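Local atomic coordinates of GTPase HflX (Sulfolobus solfataricus P2, PDB entry 2QTF), a protein that hydrolyses GTP, for which it is specific, and associates with the 50S ribosomal subunit, possibly acting in protein synthesis or ribosome biogenesis. Residues 190-202 against 217-231. Numbering follows the deposited sequence.
With SO4 (sulfate ion), chain F; ACT (acetate ion), chain H.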
loop_
_atom_site.group_PDB
_atom_site.type_symbol
_atom_site.label_atom_id
_atom_site.label_comp_id
_atom_site.label_asym_id
_atom_site.label_seq_id
_atom_site.Cartn_x
_atom_site.Cartn_y
_atom_site.Cartn_z
ATOM N N SER A 190 -3.533 -8.726 1.204
ATOM C CA SER A 190 -3.720 -9.977 0.381
ATOM C C SER A 190 -2.438 -10.870 0.530
ATOM O O SER A 190 -2.396 -12.034 0.106
ATOM C CB SER A 190 -3.967 -9.563 -1.050
ATOM O OG SER A 190 -2.811 -8.826 -1.522
ATOM N N GLY A 191 -1.415 -10.319 1.167
ATOM C CA GLY A 191 -0.109 -11.056 1.312
ATOM C C GLY A 191 0.961 -10.633 0.319
ATOM O O GLY A 191 1.973 -11.350 0.111
ATOM N N LYS A 192 0.841 -9.435 -0.229
ATOM C CA LYS A 192 1.888 -8.989 -1.164
ATOM C C LYS A 192 3.318 -8.866 -0.586
ATOM O O LYS A 192 4.254 -9.217 -1.268
ATOM C CB LYS A 192 1.562 -7.578 -1.750
ATOM C CG LYS A 192 0.325 -7.541 -2.688
ATOM C CD LYS A 192 0.144 -6.068 -3.263
ATOM C CE LYS A 192 0.172 -4.993 -2.174
ATOM N NZ LYS A 192 -0.956 -4.986 -1.191
ATOM N N THR A 193 3.481 -8.287 0.628
ATOM C CA THR A 193 4.821 -8.178 1.248
ATOM C C THR A 193 5.334 -9.593 1.560
ATOM O O THR A 193 6.495 -9.881 1.270
ATOM C CB THR A 193 4.692 -7.349 2.541
ATOM O OG1 THR A 193 4.208 -6.092 2.151
ATOM C CG2 THR A 193 6.017 -7.206 3.297
ATOM N N SER A 194 4.445 -10.489 2.021
ATOM C CA SER A 194 4.880 -11.856 2.392
ATOM C C SER A 194 5.316 -12.553 1.139
ATOM O O SER A 194 6.323 -13.264 1.183
ATOM C CB SER A 194 3.839 -12.719 3.111
ATOM O OG SER A 194 2.736 -12.850 2.266
ATOM N N LEU A 195 4.631 -12.360 0.027
ATOM C CA LEU A 195 5.055 -12.990 -1.260
ATOM C C LEU A 195 6.422 -12.437 -1.781
ATOM O O LEU A 195 7.354 -13.176 -2.151
ATOM C CB LEU A 195 4.005 -12.705 -2.297
ATOM C CG LEU A 195 4.321 -13.315 -3.684
ATOM C CD1 LEU A 195 4.413 -14.806 -3.385
ATOM C CD2 LEU A 195 3.094 -13.146 -4.574
ATOM N N PHE A 196 6.554 -11.127 -1.740
ATOM C CA PHE A 196 7.837 -10.465 -2.100
ATOM C C PHE A 196 8.997 -10.978 -1.234
ATOM O O PHE A 196 10.078 -11.362 -1.731
ATOM C CB PHE A 196 7.704 -8.954 -1.874
ATOM C CG PHE A 196 8.856 -8.173 -2.447
ATOM C CD1 PHE A 196 8.784 -7.721 -3.734
ATOM C CD2 PHE A 196 9.974 -7.800 -1.648
ATOM C CE1 PHE A 196 9.803 -6.966 -4.317
ATOM C CE2 PHE A 196 11.028 -7.025 -2.260
ATOM C CZ PHE A 196 10.882 -6.658 -3.630
ATOM N N ASN A 197 8.771 -10.992 0.074
ATOM C CA ASN A 197 9.808 -11.420 0.964
ATOM C C ASN A 197 10.155 -12.831 0.757
ATOM O O ASN A 197 11.352 -13.245 0.864
ATOM C CB ASN A 197 9.396 -11.210 2.432
ATOM C CG ASN A 197 9.471 -9.793 2.823
ATOM O OD1 ASN A 197 9.967 -8.959 2.053
ATOM N ND2 ASN A 197 8.973 -9.478 4.020
ATOM N N SER A 198 9.138 -13.636 0.470
ATOM C CA SER A 198 9.403 -15.062 0.245
ATOM C C SER A 198 10.322 -15.327 -0.993
ATOM O O SER A 198 11.336 -16.135 -0.929
ATOM C CB SER A 198 8.085 -15.804 0.100
ATOM O OG SER A 198 8.407 -17.096 -0.267
ATOM N N LEU A 199 10.006 -14.652 -2.098
ATOM C CA LEU A 199 10.790 -14.752 -3.347
ATOM C C LEU A 199 12.223 -14.110 -3.214
ATOM O O LEU A 199 13.213 -14.620 -3.769
ATOM C CB LEU A 199 10.053 -14.049 -4.487
ATOM C CG LEU A 199 8.745 -14.701 -4.893
ATOM C CD1 LEU A 199 7.793 -13.804 -5.816
ATOM C CD2 LEU A 199 9.078 -16.110 -5.593
ATOM N N THR A 200 12.336 -13.041 -2.456
ATOM C CA THR A 200 13.585 -12.335 -2.409
ATOM C C THR A 200 14.495 -12.846 -1.284
ATOM O O THR A 200 15.716 -12.693 -1.334
ATOM C CB THR A 200 13.406 -10.839 -2.238
ATOM O OG1 THR A 200 12.694 -10.584 -1.006
ATOM C CG2 THR A 200 12.695 -10.273 -3.427
ATOM N N GLY A 201 13.883 -13.452 -0.286
ATOM C CA GLY A 201 14.601 -13.988 0.836
ATOM C C GLY A 201 14.844 -12.855 1.788
ATOM O O GLY A 201 15.531 -13.057 2.742
ATOM N N LEU A 202 14.270 -11.681 1.561
ATOM C CA LEU A 202 14.414 -10.554 2.493
ATOM C C LEU A 202 13.661 -10.726 3.801
ATOM O O LEU A 202 12.479 -11.098 3.765
ATOM C CB LEU A 202 13.979 -9.241 1.827
ATOM C CG LEU A 202 14.770 -8.742 0.589
ATOM C CD1 LEU A 202 14.146 -7.439 0.088
ATOM C CD2 LEU A 202 16.287 -8.552 0.867
ATOM N N LYS A 217 10.753 -0.423 -3.573
ATOM C CA LYS A 217 11.339 -1.755 -3.460
ATOM C C LYS A 217 11.428 -2.476 -4.792
ATOM O O LYS A 217 10.395 -2.905 -5.426
ATOM C CB LYS A 217 10.532 -2.626 -2.416
ATOM C CG LYS A 217 11.183 -2.713 -1.024
ATOM C CD LYS A 217 10.948 -4.183 -0.317
ATOM C CE LYS A 217 9.497 -4.467 0.175
ATOM N NZ LYS A 217 9.358 -5.908 0.987
ATOM N N ARG A 218 12.674 -2.590 -5.271
ATOM C CA ARG A 218 12.918 -3.314 -6.497
ATOM C C ARG A 218 14.118 -4.239 -6.244
ATOM O O ARG A 218 15.203 -3.778 -5.821
ATOM C CB ARG A 218 13.213 -2.374 -7.684
ATOM C CG ARG A 218 12.132 -1.255 -7.948
ATOM C CD ARG A 218 12.726 -0.175 -8.920
ATOM N NE ARG A 218 12.912 -0.769 -10.231
ATOM C CZ ARG A 218 11.930 -1.015 -11.080
ATOM N NH1 ARG A 218 10.667 -0.702 -10.782
ATOM N NH2 ARG A 218 12.209 -1.581 -12.245
ATOM N N TYR A 219 13.985 -5.522 -6.548
ATOM C CA TYR A 219 15.032 -6.396 -6.104
ATOM C C TYR A 219 15.201 -7.509 -7.123
ATOM O O TYR A 219 14.224 -8.202 -7.439
ATOM C CB TYR A 219 14.578 -7.024 -4.745
ATOM C CG TYR A 219 15.682 -7.720 -4.022
ATOM C CD1 TYR A 219 16.551 -7.006 -3.179
ATOM C CD2 TYR A 219 15.871 -9.092 -4.156
ATOM C CE1 TYR A 219 17.622 -7.666 -2.489
ATOM C CE2 TYR A 219 16.946 -9.768 -3.441
ATOM C CZ TYR A 219 17.771 -9.036 -2.610
ATOM O OH TYR A 219 18.761 -9.658 -1.914
ATOM N N ALA A 220 16.423 -7.702 -7.631
ATOM C CA ALA A 220 16.635 -8.724 -8.630
ATOM C C ALA A 220 16.923 -10.099 -7.964
ATOM O O ALA A 220 17.714 -10.197 -6.987
ATOM C CB ALA A 220 17.797 -8.411 -9.581
ATOM N N ILE A 221 16.359 -11.135 -8.565
ATOM C CA ILE A 221 16.670 -12.478 -8.141
ATOM C C ILE A 221 16.997 -13.384 -9.316
ATOM O O ILE A 221 16.448 -13.214 -10.443
ATOM C CB ILE A 221 15.526 -13.185 -7.308
ATOM C CG1 ILE A 221 14.252 -13.220 -8.090
ATOM C CG2 ILE A 221 15.209 -12.380 -5.990
ATOM C CD1 ILE A 221 13.270 -14.207 -7.476
ATOM N N PRO A 222 17.872 -14.375 -9.049
ATOM C CA PRO A 222 18.202 -15.391 -10.046
ATOM C C PRO A 222 17.190 -16.534 -9.954
ATOM O O PRO A 222 16.845 -16.924 -8.824
ATOM C CB PRO A 222 19.599 -15.842 -9.568
ATOM C CG PRO A 222 19.595 -15.717 -8.039
ATOM C CD PRO A 222 18.673 -14.489 -7.794
ATOM N N ILE A 223 16.632 -16.998 -11.053
ATOM C CA ILE A 223 15.882 -18.223 -11.025
ATOM C C ILE A 223 16.446 -19.064 -12.170
ATOM O O ILE A 223 16.505 -18.608 -13.268
ATOM C CB ILE A 223 14.351 -18.037 -11.193
ATOM C CG1 ILE A 223 13.811 -17.184 -10.030
ATOM C CG2 ILE A 223 13.667 -19.433 -11.158
ATOM C CD1 ILE A 223 12.160 -16.796 -10.159
ATOM N N ASN A 224 16.987 -20.246 -11.860
ATOM C CA ASN A 224 17.759 -20.989 -12.845
ATOM C C ASN A 224 18.857 -20.119 -13.437
ATOM O O ASN A 224 19.644 -19.591 -12.703
ATOM C CB ASN A 224 16.829 -21.616 -13.908
ATOM C CG ASN A 224 15.803 -22.558 -13.271
ATOM O OD1 ASN A 224 16.141 -23.267 -12.267
ATOM N ND2 ASN A 224 14.510 -22.453 -13.699
ATOM N N ASN A 225 18.840 -19.904 -14.717
ATOM C CA ASN A 225 19.869 -19.095 -15.355
ATOM C C ASN A 225 19.334 -17.703 -15.726
ATOM O O ASN A 225 19.895 -17.080 -16.599
ATOM C CB ASN A 225 20.312 -19.812 -16.637
ATOM C CG ASN A 225 19.147 -20.080 -17.593
ATOM O OD1 ASN A 225 17.967 -20.136 -17.197
ATOM N ND2 ASN A 225 19.474 -20.267 -18.881
ATOM N N ARG A 226 18.248 -17.241 -15.126
ATOM C CA ARG A 226 17.695 -15.934 -15.524
ATOM C C ARG A 226 17.635 -15.031 -14.349
ATOM O O ARG A 226 17.367 -15.478 -13.212
ATOM C CB ARG A 226 16.296 -16.062 -16.088
ATOM C CG ARG A 226 16.338 -16.655 -17.452
ATOM C CD ARG A 226 14.960 -16.630 -18.053
ATOM N NE ARG A 226 14.927 -17.579 -19.166
ATOM C CZ ARG A 226 15.176 -17.246 -20.415
ATOM N NH1 ARG A 226 15.447 -15.978 -20.706
ATOM N NH2 ARG A 226 15.134 -18.169 -21.368
ATOM N N LYS A 227 17.862 -13.748 -14.605
ATOM C CA LYS A 227 17.799 -12.752 -13.553
ATOM C C LYS A 227 16.456 -12.019 -13.771
ATOM O O LYS A 227 16.147 -11.703 -14.924
ATOM C CB LYS A 227 19.062 -11.882 -13.676
ATOM C CG LYS A 227 19.131 -10.688 -12.782
ATOM C CD LYS A 227 20.579 -10.004 -12.764
ATOM C CE LYS A 227 20.538 -8.680 -11.895
ATOM N NZ LYS A 227 21.780 -7.817 -12.035
ATOM N N ILE A 228 15.625 -11.845 -12.708
ATOM C CA ILE A 228 14.279 -11.234 -12.788
ATOM C C ILE A 228 14.176 -10.132 -11.765
ATOM O O ILE A 228 14.612 -10.345 -10.626
ATOM C CB ILE A 228 13.147 -12.278 -12.520
ATOM C CG1 ILE A 228 13.241 -13.368 -13.599
ATOM C CG2 ILE A 228 11.748 -11.658 -12.502
ATOM C CD1 ILE A 228 13.239 -14.800 -13.094
ATOM N N MET A 229 13.671 -8.977 -12.189
ATOM C CA MET A 229 13.474 -7.797 -11.298
ATOM C C MET A 229 12.042 -7.877 -10.672
ATOM O O MET A 229 11.031 -7.792 -11.387
ATOM C CB MET A 229 13.645 -6.473 -12.084
ATOM C CG MET A 229 13.517 -5.193 -11.143
ATOM S SD MET A 229 14.691 -5.245 -9.807
ATOM C CE MET A 229 16.257 -4.754 -10.477
ATOM N N LEU A 230 11.973 -8.102 -9.374
ATOM C CA LEU A 230 10.679 -8.065 -8.720
ATOM C C LEU A 230 10.428 -6.679 -8.179
ATOM O O LEU A 230 11.349 -6.078 -7.586
ATOM C CB LEU A 230 10.555 -9.031 -7.582
ATOM C CG LEU A 230 10.738 -10.521 -7.845
ATOM C CD1 LEU A 230 10.639 -11.256 -6.422
ATOM C CD2 LEU A 230 9.652 -11.037 -8.798
ATOM N N VAL A 231 9.185 -6.187 -8.376
ATOM C CA VAL A 231 8.901 -4.790 -8.099
ATOM C C VAL A 231 7.681 -4.732 -7.100
ATOM O O VAL A 231 6.639 -5.310 -7.349
ATOM C CB VAL A 231 8.627 -4.017 -9.395
ATOM C CG1 VAL A 231 8.065 -2.587 -9.115
ATOM C CG2 VAL A 231 9.874 -3.949 -10.406
HETATM S S SO4 F . -0.114 -6.817 1.929
HETATM O O1 SO4 F . 1.311 -6.606 1.766
HETATM O O2 SO4 F . -0.412 -8.054 2.624
HETATM O O3 SO4 F . -0.833 -7.163 0.711
HETATM O O4 SO4 F . -0.746 -5.690 2.657
HETATM C C ACT H . -0.373 -1.649 0.372
HETATM O O ACT H . 0.573 -1.413 -0.507
HETATM O OXT ACT H . -1.410 -2.366 0.077
HETATM C CH3 ACT H . -0.244 -1.008 1.760
#
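F196 and T200 rest helix 192-200, which follows the GTPase P-loop, on the edge hairpin of the G-domain sheet; the helix axis makes an angle of 155° (nearly antiparallel) with strand 226-231, 9.9 Å away at closest approach, and 47° with strand 218-223. A type II' turn, I223 to R226, joins the two strands. At the helix's start, G191 takes a positive phi that suits glycine, and the main-chain N atoms of 191-193, with K192 NZ, ring a sulfate, consistent with a phosphate site.

The F196 ring, its CG anti to the backbone N (chi1 -169°), reaches the sheet, bringing CE1 edge-on to L230 O at 3.7 Å. K217's aliphatic chain lies obliquely against CD2 and CE2, ending with NZ 3.3 Å from N197 OD1. Without this ring, as with an alanine here, a gap would probably open between K217, Y219 and L230, leaving the K217 chain freer to turn. Further along, the beta-branched T200 puts CG2 3.5 Å from Y219 CD2, while its OG1 bonds back to F196 O and accepts a hydrogen bond from L202 N, closing an ST turn. L202 lays CD1 over one face of Y219. Leucine's branched end suits the buried apolar spot at L230, whose CD1 methyl presses tightly on L199 CB at 3.4 Å.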